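DITP/XTP pyrophosphatase (PDB 6WWD) probably hydrolyses non-canonical purine nucleoside triphosphates such as XTP, dITP and ITP to their monophosphates and diphosphate, clearing them from the nucleotide pool. Local coordinates at residues V42-T45 with D51-L54; I55-G60 with A126-E131; N81-P84 with R90-G93; A14-V19 with V28-L33. One frame throughout, in Å; residues are numbered along the deposited sequence.

Interaction 1 of 4, residues V42-T45 with D51-L54; sequences VPET and DNAL
Beside the predicted magnesium site, Glu-44 and Thr-45 of the loop leading to helix 49-64 meet Asn-52 near the start of that helix. The amide of Asn-52 faces the loop backbone. Its ND2 donates to Thr-45 O over 3.2 Å. The bond is somewhat bent, with an N-H...O angle of 150°, and ND2 is tilted from the plane of the carbonyl. ND2 also hydrogen-bonds to Ser-48 O, so two backbone carbonyls hold this end of the amide. The other end, Asn-52 OD1, lies against the Glu-44 chain, 3.4 Å from Glu-44 CB. A water accepts from Thr-45 N at 3.2 Å and donates to Asn-52 OD1. That second leg is unusually short, so its length is doubtful.

This is the Ham1 fold, in which helix 49-64 packs on the central sheet close to Asp-72, the predicted metal ligand and proton acceptor. Glu-44 reaches into this site. Its CG is anti to the carbonyl carbon (chi1 -60°) and the chain then runs extended past the Asn-52 amide. The carboxylate and amide planes are only 18° apart. Glu-44 OE1 comes within 3.6 Å of Asn-52 CB, a residue that is buried. The same OE1 lies close to Asp-72 OD1, while Glu-44 OE2 forms a salt bridge with Lys-56, one turn further along the helix. Arg-116 of the second subunit hydrogen-bonds to Pro-43 O and Thr-45 OG1.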
loop_
_atom_site.group_PDB
_atom_site.type_symbol
_atom_site.label_atom_id
_atom_site.label_comp_id
_atom_site.label_asym_id
_atom_site.label_seq_id
_atom_site.Cartn_x
_atom_site.Cartn_y
_atom_site.Cartn_z
ATOM N N VAL D 42 21.644 -8.955 5.085
ATOM C CA VAL D 42 21.081 -7.622 5.323
ATOM C C VAL D 42 19.837 -7.740 6.203
ATOM O O VAL D 42 18.984 -8.612 5.958
ATOM C CB VAL D 42 20.766 -6.955 3.984
ATOM C CG1 VAL D 42 20.141 -5.598 4.177
ATOM C CG2 VAL D 42 22.045 -6.841 3.162
ATOM N N PRO D 43 19.686 -6.912 7.235
ATOM C CA PRO D 43 18.496 -7.013 8.093
ATOM C C PRO D 43 17.226 -6.660 7.332
ATOM O O PRO D 43 17.249 -5.949 6.327
ATOM C CB PRO D 43 18.776 -6.009 9.216
ATOM C CG PRO D 43 19.769 -5.046 8.615
ATOM C CD PRO D 43 20.609 -5.845 7.677
ATOM N N GLU D 44 16.109 -7.208 7.803
ATOM C CA GLU D 44 14.829 -7.094 7.113
ATOM C C GLU D 44 13.923 -6.040 7.752
ATOM O O GLU D 44 13.854 -5.928 8.982
ATOM C CB GLU D 44 14.115 -8.443 7.099
ATOM C CG GLU D 44 14.894 -9.543 6.404
ATOM C CD GLU D 44 14.113 -10.844 6.315
ATOM O OE1 GLU D 44 12.871 -10.793 6.261
ATOM O OE2 GLU D 44 14.741 -11.917 6.297
ATOM N N THR D 45 13.221 -5.279 6.899
ATOM C CA THR D 45 12.282 -4.245 7.317
ATOM C C THR D 45 11.012 -4.324 6.472
ATOM O O THR D 45 10.988 -4.929 5.395
ATOM C CB THR D 45 12.861 -2.822 7.183
ATOM O OG1 THR D 45 13.286 -2.578 5.825
ATOM C CG2 THR D 45 14.008 -2.623 8.127
ATOM N N ASP D 51 8.959 -9.360 -1.059
ATOM C CA ASP D 51 10.168 -8.609 -1.409
ATOM C C ASP D 51 11.358 -9.136 -0.629
ATOM O O ASP D 51 12.465 -9.247 -1.163
ATOM C CB ASP D 51 10.015 -7.109 -1.112
ATOM C CG ASP D 51 9.049 -6.412 -2.035
ATOM O OD1 ASP D 51 8.686 -6.962 -3.112
ATOM O OD2 ASP D 51 8.638 -5.294 -1.659
ATOM N N ASN D 52 11.148 -9.448 0.650
ATOM C CA ASN D 52 12.263 -9.862 1.478
ATOM C C ASN D 52 12.723 -11.268 1.136
ATOM O O ASN D 52 13.921 -11.542 1.188
ATOM C CB ASN D 52 11.893 -9.724 2.951
ATOM C CG ASN D 52 12.142 -8.313 3.467
ATOM O OD1 ASN D 52 13.270 -7.969 3.799
ATOM N ND2 ASN D 52 11.093 -7.478 3.500
ATOM N N ALA D 53 11.812 -12.158 0.747
ATOM C CA ALA D 53 12.262 -13.464 0.282
ATOM C C ALA D 53 13.105 -13.310 -0.974
ATOM O O ALA D 53 14.149 -13.950 -1.105
ATOM C CB ALA D 53 11.074 -14.398 0.030
ATOM N N LEU D 54 12.696 -12.407 -1.878
ATOM C CA LEU D 54 13.467 -12.167 -3.094
ATOM C C LEU D 54 14.840 -11.584 -2.780
ATOM O O LEU D 54 15.840 -11.979 -3.389
ATOM C CB LEU D 54 12.695 -11.242 -4.042
ATOM C CG LEU D 54 11.726 -11.978 -4.960
ATOM C CD1 LEU D 54 10.793 -10.973 -5.691
ATOM C CD2 LEU D 54 12.533 -12.825 -5.962
HETATM O O HOH W 1 14.192 -5.642 3.898
#

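Interaction 2 of 4, residues I55-G60 with A126-E131; sequences IKAREG and ALVTPE
Val-128, at the end of strand 118-128, packs against Ala-57 and Arg-58 on helix 49-64. Val-128 CB stands 4.2 Å from Ala-57 CB. Beyond it, CG2 does most of the touching. This methyl is anti to the carbonyl carbon of its own residue, which turns it toward the helix. Val-128 CG2 meets Ala-57 CB at 3.7 Å and Arg-58 N at 3.8 Å. Val-128 CG2 also lies 4.0 Å from Arg-58 CG, the first part of an extended chain. Two residues back, Ala-126 CB lies 4.2 Å from Ala-57 CB.

The helix and strand segments run at 29° to each other, and their axes approach to 7.3 Å. Such a close approach is consistent with alanines on both sides of the seam. Leu-54 and Val-61 of the same helix also pack on Val-128. Ala-70 of strand 67-77, the hydrogen-bonded neighbour of Ala-126, touches Ala-57. The contact thus lays the helix on the antiparallel part of the sheet. Methyl groups make up most of the interface. Arg-58 adds its backbone N and CG, while its guanidinium turns away to a salt bridge with Glu-134; close fit and burial, not charge, therefore hold the seam.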
loop_
_atom_site.group_PDB
_atom_site.type_symbol
_atom_site.label_atom_id
_atom_site.label_comp_id
_atom_site.label_asym_id
_atom_site.label_seq_id
_atom_site.Cartn_x
_atom_site.Cartn_y
_atom_site.Cartn_z
ATOM N N ILE D 55 14.912 -10.635 -1.847
ATOM C CA ILE D 55 16.215 -10.083 -1.491
ATOM C C ILE D 55 17.149 -11.196 -1.030
ATOM O O ILE D 55 18.310 -11.269 -1.453
ATOM C CB ILE D 55 16.069 -8.982 -0.426
ATOM C CG1 ILE D 55 15.422 -7.732 -1.032
ATOM C CG2 ILE D 55 17.447 -8.635 0.142
ATOM C CD1 ILE D 55 15.030 -6.696 0.011
ATOM N N LYS D 56 16.650 -12.103 -0.189
ATOM C CA LYS D 56 17.506 -13.174 0.316
ATOM C C LYS D 56 17.928 -14.134 -0.792
ATOM O O LYS D 56 19.077 -14.590 -0.814
ATOM C CB LYS D 56 16.798 -13.931 1.432
ATOM C CG LYS D 56 17.102 -13.354 2.796
ATOM C CD LYS D 56 15.885 -13.265 3.687
ATOM C CE LYS D 56 15.247 -14.602 3.906
ATOM N NZ LYS D 56 14.368 -14.544 5.097
ATOM N N ALA D 57 17.021 -14.460 -1.716
ATOM C CA ALA D 57 17.387 -15.402 -2.768
ATOM C C ALA D 57 18.392 -14.795 -3.738
ATOM O O ALA D 57 19.336 -15.486 -4.166
ATOM C CB ALA D 57 16.134 -15.895 -3.507
ATOM N N ARG D 58 18.218 -13.509 -4.101
ATOM C CA ARG D 58 19.195 -12.850 -4.972
ATOM C C ARG D 58 20.582 -12.907 -4.355
ATOM O O ARG D 58 21.578 -13.174 -5.040
ATOM C CB ARG D 58 18.830 -11.383 -5.199
ATOM C CG ARG D 58 17.582 -11.129 -5.978
ATOM C CD ARG D 58 17.386 -9.647 -6.227
ATOM N NE ARG D 58 16.037 -9.413 -6.731
ATOM C CZ ARG D 58 15.108 -8.721 -6.090
ATOM N NH1 ARG D 58 15.381 -8.157 -4.919
ATOM N NH2 ARG D 58 13.906 -8.580 -6.633
ATOM N N GLU D 59 20.659 -12.629 -3.058
ATOM C CA GLU D 59 21.935 -12.657 -2.360
ATOM C C GLU D 59 22.555 -14.043 -2.409
ATOM O O GLU D 59 23.766 -14.182 -2.610
ATOM C CB GLU D 59 21.734 -12.200 -0.920
ATOM C CG GLU D 59 21.656 -10.703 -0.765
ATOM C CD GLU D 59 22.990 -10.034 -1.086
ATOM O OE1 GLU D 59 23.983 -10.321 -0.387
ATOM O OE2 GLU D 59 23.047 -9.227 -2.030
ATOM N N GLY D 60 21.738 -15.082 -2.230
ATOM C CA GLY D 60 22.252 -16.437 -2.329
ATOM C C GLY D 60 22.863 -16.729 -3.689
ATOM O O GLY D 60 23.939 -17.327 -3.782
ATOM N N ALA D 126 10.788 -17.520 -2.398
ATOM C CA ALA D 126 11.308 -16.962 -3.637
ATOM C C ALA D 126 12.349 -17.885 -4.254
ATOM O O ALA D 126 13.081 -18.599 -3.552
ATOM C CB ALA D 126 11.917 -15.582 -3.419
ATOM N N LEU D 127 12.383 -17.886 -5.585
ATOM C CA LEU D 127 13.416 -18.570 -6.345
ATOM C C LEU D 127 14.059 -17.566 -7.281
ATOM O O LEU D 127 13.358 -16.855 -8.006
ATOM C CB LEU D 127 12.858 -19.742 -7.152
ATOM C CG LEU D 127 13.819 -20.305 -8.227
ATOM C CD1 LEU D 127 14.975 -21.074 -7.617
ATOM C CD2 LEU D 127 13.077 -21.159 -9.260
ATOM N N VAL D 128 15.385 -17.515 -7.268
ATOM C CA VAL D 128 16.162 -16.751 -8.240
ATOM C C VAL D 128 17.148 -17.721 -8.866
ATOM O O VAL D 128 17.830 -18.472 -8.157
ATOM C CB VAL D 128 16.890 -15.553 -7.601
ATOM C CG1 VAL D 128 17.716 -14.815 -8.638
ATOM C CG2 VAL D 128 15.890 -14.610 -6.942
ATOM N N THR D 129 17.173 -17.752 -10.164
ATOM C CA THR D 129 18.013 -18.683 -10.896
ATOM C C THR D 129 19.358 -18.046 -11.198
ATOM O O THR D 129 19.510 -16.821 -11.128
ATOM C CB THR D 129 17.323 -19.100 -12.198
ATOM O OG1 THR D 129 17.256 -17.974 -13.085
ATOM C CG2 THR D 129 15.918 -19.646 -11.913
ATOM N N PRO D 130 20.364 -18.853 -11.544
ATOM C CA PRO D 130 21.658 -18.268 -11.921
ATOM C C PRO D 130 21.562 -17.282 -13.080
ATOM O O PRO D 130 22.363 -16.342 -13.161
ATOM C CB PRO D 130 22.501 -19.501 -12.297
ATOM C CG PRO D 130 21.867 -20.638 -11.580
ATOM C CD PRO D 130 20.395 -20.327 -11.575
ATOM N N GLU D 131 20.621 -17.487 -13.998
ATOM C CA GLU D 131 20.457 -16.592 -15.137
ATOM C C GLU D 131 19.711 -15.308 -14.787
ATOM O O GLU D 131 19.572 -14.435 -15.654
ATOM C CB GLU D 131 19.728 -17.323 -16.268
ATOM C CG GLU D 131 20.446 -18.589 -16.779
ATOM C CD GLU D 131 20.250 -19.804 -15.874
ATOM O OE1 GLU D 131 19.428 -19.730 -14.939
ATOM O OE2 GLU D 131 20.917 -20.840 -16.105
#

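Interaction 3 of 4, residues N81-P84 with R90-G93; sequences NWMP and RWSG
Trp-91 has its CG anti to the backbone N (chi1 -171°), which swings the indole across to Pro-84 and Met-83. Met-83 is bent at chi2 and chi3, which brings Met-83 CE to 4.0 Å from Trp-91 CZ3. A cis peptide bond joins Met-83 to Pro-84.

The proline lies over one face of the indole. Pro-84 CA sits 3.8 Å from the centroid of the six-membered ring of Trp-91, only 20° off the ring normal, a CH-pi contact. Pro-84 CB is 3.6 Å from Trp-91 CE3, and Pro-84 CG lies over the five-membered ring, 3.8 Å from Trp-91 CD2. Met-83 CB approaches obliquely, 3.8 Å from Trp-91 CH2.

Gly-93 N bonds to Arg-90 O in a type I turn that sets the backbone carrying Trp-91. Trp-91 NE1 hydrogen-bonds to Gln-108 OE1, which satisfies the polar atom of this buried side chain. Trp-91 of the second subunit meets this ring, the two planes about 80° apart. Tyr-157, a predicted substrate-binding residue, also touches the indole. The arrangement therefore lies at the contact with the second subunit, probably the dimer interface of this HAM1 enzyme, next to its probable nucleotide pocket.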
loop_
_atom_site.group_PDB
_atom_site.type_symbol
_atom_site.label_atom_id
_atom_site.label_comp_id
_atom_site.label_asym_id
_atom_site.label_seq_id
_atom_site.Cartn_x
_atom_site.Cartn_y
_atom_site.Cartn_z
ATOM N N ASN D 81 -1.154 -1.721 9.662
ATOM C CA ASN D 81 -0.750 -1.555 8.261
ATOM C C ASN D 81 0.083 -2.744 7.785
ATOM O O ASN D 81 1.063 -2.592 7.050
ATOM C CB ASN D 81 0.006 -0.249 8.034
ATOM C CG ASN D 81 -0.192 0.290 6.629
ATOM O OD1 ASN D 81 -1.269 0.162 6.059
ATOM N ND2 ASN D 81 0.849 0.887 6.067
ATOM N N TRP D 82 -0.333 -3.934 8.211
ATOM C CA TRP D 82 0.206 -5.232 7.822
ATOM C C TRP D 82 1.569 -5.526 8.431
ATOM O O TRP D 82 2.194 -6.526 8.069
ATOM C CB TRP D 82 0.189 -5.389 6.293
ATOM C CG TRP D 82 -1.260 -5.579 5.900
ATOM C CD1 TRP D 82 -1.989 -6.729 6.020
ATOM C CD2 TRP D 82 -2.173 -4.578 5.441
ATOM N NE1 TRP D 82 -3.285 -6.521 5.626
ATOM C CE2 TRP D 82 -3.428 -5.209 5.262
ATOM C CE3 TRP D 82 -2.044 -3.224 5.119
ATOM C CZ2 TRP D 82 -4.548 -4.529 4.796
ATOM C CZ3 TRP D 82 -3.167 -2.539 4.674
ATOM C CH2 TRP D 82 -4.400 -3.196 4.509
ATOM N N MET D 83 2.015 -4.727 9.403
ATOM C CA MET D 83 3.024 -5.181 10.350
ATOM C C MET D 83 2.347 -6.139 11.346
ATOM O O MET D 83 1.126 -6.243 11.375
ATOM C CB MET D 83 3.672 -3.980 11.048
ATOM C CG MET D 83 4.320 -2.953 10.088
ATOM S SD MET D 83 5.576 -3.706 9.015
ATOM C CE MET D 83 6.926 -3.871 10.196
ATOM N N PRO D 84 3.106 -6.875 12.172
ATOM C CA PRO D 84 4.556 -6.945 12.381
ATOM C C PRO D 84 5.368 -7.252 11.126
ATOM O O PRO D 84 6.525 -6.874 11.105
ATOM C CB PRO D 84 4.704 -8.076 13.402
ATOM C CG PRO D 84 3.429 -8.055 14.164
ATOM C CD PRO D 84 2.392 -7.775 13.101
ATOM N N ARG D 90 10.724 -10.431 15.982
ATOM C CA ARG D 90 11.375 -9.525 16.914
ATOM C C ARG D 90 10.502 -8.300 17.171
ATOM O O ARG D 90 10.993 -7.180 17.337
ATOM C CB ARG D 90 12.767 -9.141 16.407
ATOM C CG ARG D 90 12.820 -8.435 15.056
ATOM C CD ARG D 90 14.266 -8.290 14.583
ATOM N NE ARG D 90 14.457 -7.232 13.589
ATOM C CZ ARG D 90 14.175 -7.340 12.285
ATOM N NH1 ARG D 90 13.653 -8.465 11.788
ATOM N NH2 ARG D 90 14.405 -6.312 11.468
ATOM N N TRP D 91 9.184 -8.511 17.221
ATOM C CA TRP D 91 8.246 -7.392 17.270
ATOM C C TRP D 91 8.419 -6.545 18.534
ATOM O O TRP D 91 8.311 -5.310 18.482
ATOM C CB TRP D 91 6.806 -7.908 17.151
ATOM C CG TRP D 91 5.814 -6.777 16.988
ATOM C CD1 TRP D 91 4.744 -6.502 17.786
ATOM C CD2 TRP D 91 5.852 -5.742 15.993
ATOM N NE1 TRP D 91 4.098 -5.375 17.338
ATOM C CE2 TRP D 91 4.758 -4.888 16.239
ATOM C CE3 TRP D 91 6.692 -5.471 14.910
ATOM C CZ2 TRP D 91 4.488 -3.764 15.446
ATOM C CZ3 TRP D 91 6.421 -4.358 14.121
ATOM C CH2 TRP D 91 5.324 -3.520 14.396
ATOM N N SER D 92 8.707 -7.189 19.677
ATOM C CA SER D 92 8.971 -6.496 20.932
ATOM C C SER D 92 10.364 -5.891 20.983
ATOM O O SER D 92 10.727 -5.288 21.990
ATOM C CB SER D 92 8.776 -7.447 22.112
ATOM O OG SER D 92 9.701 -8.514 22.031
ATOM N N GLY D 93 11.146 -6.045 19.930
ATOM C CA GLY D 93 12.486 -5.517 19.827
ATOM C C GLY D 93 13.592 -6.521 19.971
ATOM O O GLY D 93 14.734 -6.204 19.611
#

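Interaction 4 of 4, residues A14-V19 with V28-L33; sequences AELSRV and VELVSL
Leu-30 puts its CD1 methyl between Leu-16 and Ser-17 of helix 10-22, in a contact at the protein surface. Leu-16 CD2 lies 3.6 Å from Leu-30 CD1 and 3.9 Å from Leu-30 CD2, so one methyl spans both branches. Leu-16 CB is also near Leu-30 CD1, at 3.8 Å. On the other flank, Ser-17 OG approaches Leu-30 CD1 to 3.4 Å. OG meets a methyl, so this is a van der Waals contact; the hydroxyl has its polar partner in Leu-13 O, one turn back along the helix.

The two leucines cross at a slant. Leu-16 sets its CG anti to the backbone N (chi1 -179°), which extends the side chain toward the strand.

These elements belong to the beta-alpha-beta crossover of strand 2-5, helix 10-22 and strand 29-31. The two strands are parallel neighbours in the sheet, and the helix covers one face of them. Backbone bonds from Glu-29 and Val-31 to Ile-3 hold strand 29-31 in place. Leu-13 of the helix adds to the packing on Leu-30, while Leu-16 is also touched by Val-5 of strand 2-5 and, further out, by Leu-191 of the third subunit.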
loop_
_atom_site.group_PDB
_atom_site.type_symbol
_atom_site.label_atom_id
_atom_site.label_comp_id
_atom_site.label_asym_id
_atom_site.label_seq_id
_atom_site.Cartn_x
_atom_site.Cartn_y
_atom_site.Cartn_z
ATOM N N ALA D 14 15.042 -30.644 4.260
ATOM C CA ALA D 14 14.423 -31.964 4.202
ATOM C C ALA D 14 13.040 -31.893 3.575
ATOM O O ALA D 14 12.666 -32.764 2.782
ATOM C CB ALA D 14 14.335 -32.568 5.602
ATOM N N GLU D 15 12.249 -30.885 3.949
ATOM C CA GLU D 15 10.909 -30.747 3.379
ATOM C C GLU D 15 10.967 -30.414 1.899
ATOM O O GLU D 15 10.194 -30.961 1.104
ATOM C CB GLU D 15 10.109 -29.706 4.159
ATOM C CG GLU D 15 9.749 -30.222 5.537
ATOM C CD GLU D 15 9.533 -31.737 5.525
ATOM O OE1 GLU D 15 10.447 -32.487 5.958
ATOM O OE2 GLU D 15 8.458 -32.180 5.051
ATOM N N LEU D 16 11.887 -29.539 1.502
ATOM C CA LEU D 16 12.024 -29.240 0.085
ATOM C C LEU D 16 12.465 -30.482 -0.686
ATOM O O LEU D 16 12.046 -30.691 -1.835
ATOM C CB LEU D 16 13.002 -28.085 -0.116
ATOM C CG LEU D 16 13.190 -27.679 -1.581
ATOM C CD1 LEU D 16 11.882 -27.155 -2.183
ATOM C CD2 LEU D 16 14.312 -26.662 -1.749
ATOM N N SER D 17 13.315 -31.322 -0.076
ATOM C CA SER D 17 13.668 -32.582 -0.729
ATOM C C SER D 17 12.435 -33.448 -0.936
ATOM O O SER D 17 12.252 -34.034 -2.006
ATOM C CB SER D 17 14.711 -33.345 0.091
ATOM O OG SER D 17 15.962 -32.698 0.024
ATOM N N ARG D 18 11.568 -33.526 0.079
ATOM C CA ARG D 18 10.376 -34.357 -0.020
ATOM C C ARG D 18 9.399 -33.804 -1.043
ATOM O O ARG D 18 8.623 -34.566 -1.629
ATOM C CB ARG D 18 9.699 -34.481 1.343
ATOM N N VAL D 19 9.433 -32.493 -1.286
ATOM C CA VAL D 19 8.560 -31.942 -2.308
ATOM C C VAL D 19 9.146 -32.185 -3.690
ATOM O O VAL D 19 8.403 -32.426 -4.647
ATOM C CB VAL D 19 8.323 -30.448 -2.036
ATOM C CG1 VAL D 19 7.777 -29.741 -3.274
ATOM C CG2 VAL D 19 7.374 -30.278 -0.860
ATOM N N VAL D 28 18.944 -33.545 -7.794
ATOM C CA VAL D 28 18.988 -32.201 -7.232
ATOM C C VAL D 28 19.430 -32.326 -5.784
ATOM O O VAL D 28 18.664 -32.809 -4.942
ATOM C CB VAL D 28 17.631 -31.491 -7.319
ATOM C CG1 VAL D 28 17.689 -30.156 -6.607
ATOM C CG2 VAL D 28 17.226 -31.306 -8.769
ATOM N N GLU D 29 20.654 -31.901 -5.483
ATOM C CA GLU D 29 21.100 -31.845 -4.096
ATOM C C GLU D 29 20.981 -30.421 -3.570
ATOM O O GLU D 29 21.430 -29.466 -4.211
ATOM C CB GLU D 29 22.520 -32.387 -3.892
ATOM C CG GLU D 29 23.576 -32.004 -4.901
ATOM C CD GLU D 29 24.775 -32.959 -4.860
ATOM O OE1 GLU D 29 24.583 -34.164 -4.542
ATOM O OE2 GLU D 29 25.909 -32.506 -5.141
ATOM N N LEU D 30 20.322 -30.294 -2.429
ATOM C CA LEU D 30 20.148 -29.032 -1.737
ATOM C C LEU D 30 21.337 -28.810 -0.813
ATOM O O LEU D 30 21.793 -29.738 -0.145
ATOM C CB LEU D 30 18.864 -29.080 -0.919
ATOM C CG LEU D 30 17.638 -29.482 -1.734
ATOM C CD1 LEU D 30 16.418 -29.456 -0.842
ATOM C CD2 LEU D 30 17.455 -28.592 -2.967
ATOM N N VAL D 31 21.843 -27.584 -0.794
ATOM C CA VAL D 31 22.931 -27.151 0.070
ATOM C C VAL D 31 22.378 -25.994 0.886
ATOM O O VAL D 31 21.417 -25.341 0.471
ATOM C CB VAL D 31 24.212 -26.743 -0.707
ATOM C CG1 VAL D 31 24.617 -27.835 -1.697
ATOM C CG2 VAL D 31 24.007 -25.428 -1.449
ATOM N N SER D 32 22.909 -25.810 2.092
ATOM C CA SER D 32 22.443 -24.778 3.013
ATOM C C SER D 32 23.471 -23.652 3.121
ATOM O O SER D 32 24.540 -23.687 2.516
ATOM C CB SER D 32 22.162 -25.368 4.397
ATOM O OG SER D 32 23.387 -25.529 5.098
ATOM N N LEU D 33 23.131 -22.645 3.923
ATOM C CA LEU D 33 24.044 -21.535 4.181
ATOM C C LEU D 33 25.315 -21.977 4.908
ATOM O O LEU D 33 26.304 -21.239 4.895
ATOM C CB LEU D 33 23.307 -20.455 4.971
ATOM C CG LEU D 33 22.262 -19.747 4.107
ATOM C CD1 LEU D 33 21.376 -18.807 4.928
ATOM C CD2 LEU D 33 22.978 -18.977 3.007
#

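Overall arrangement
Interactions 1 and 2 share helix 49-64 and touch through the Glu-44 to Lys-56 salt bridge and through Ala-126 packed on Ala-53 and Leu-54. Interaction 1 is polar and partly buried, beside the predicted metal site; interaction 2 is buried and apolar. Interaction 3 is also buried, but aromatic, and it meets interaction 1 through a probable hydrogen bond from Arg-90 NH2 to Glu-44 O. Both reach the second subunit. Interaction 4 is a surface contact between leucines and a serine, with its centre about 30 Å from that of interaction 3, on the opposite side of the chain's centre. Interactions 2 and 4 each pack a helix on the same sheet and touch the third subunit.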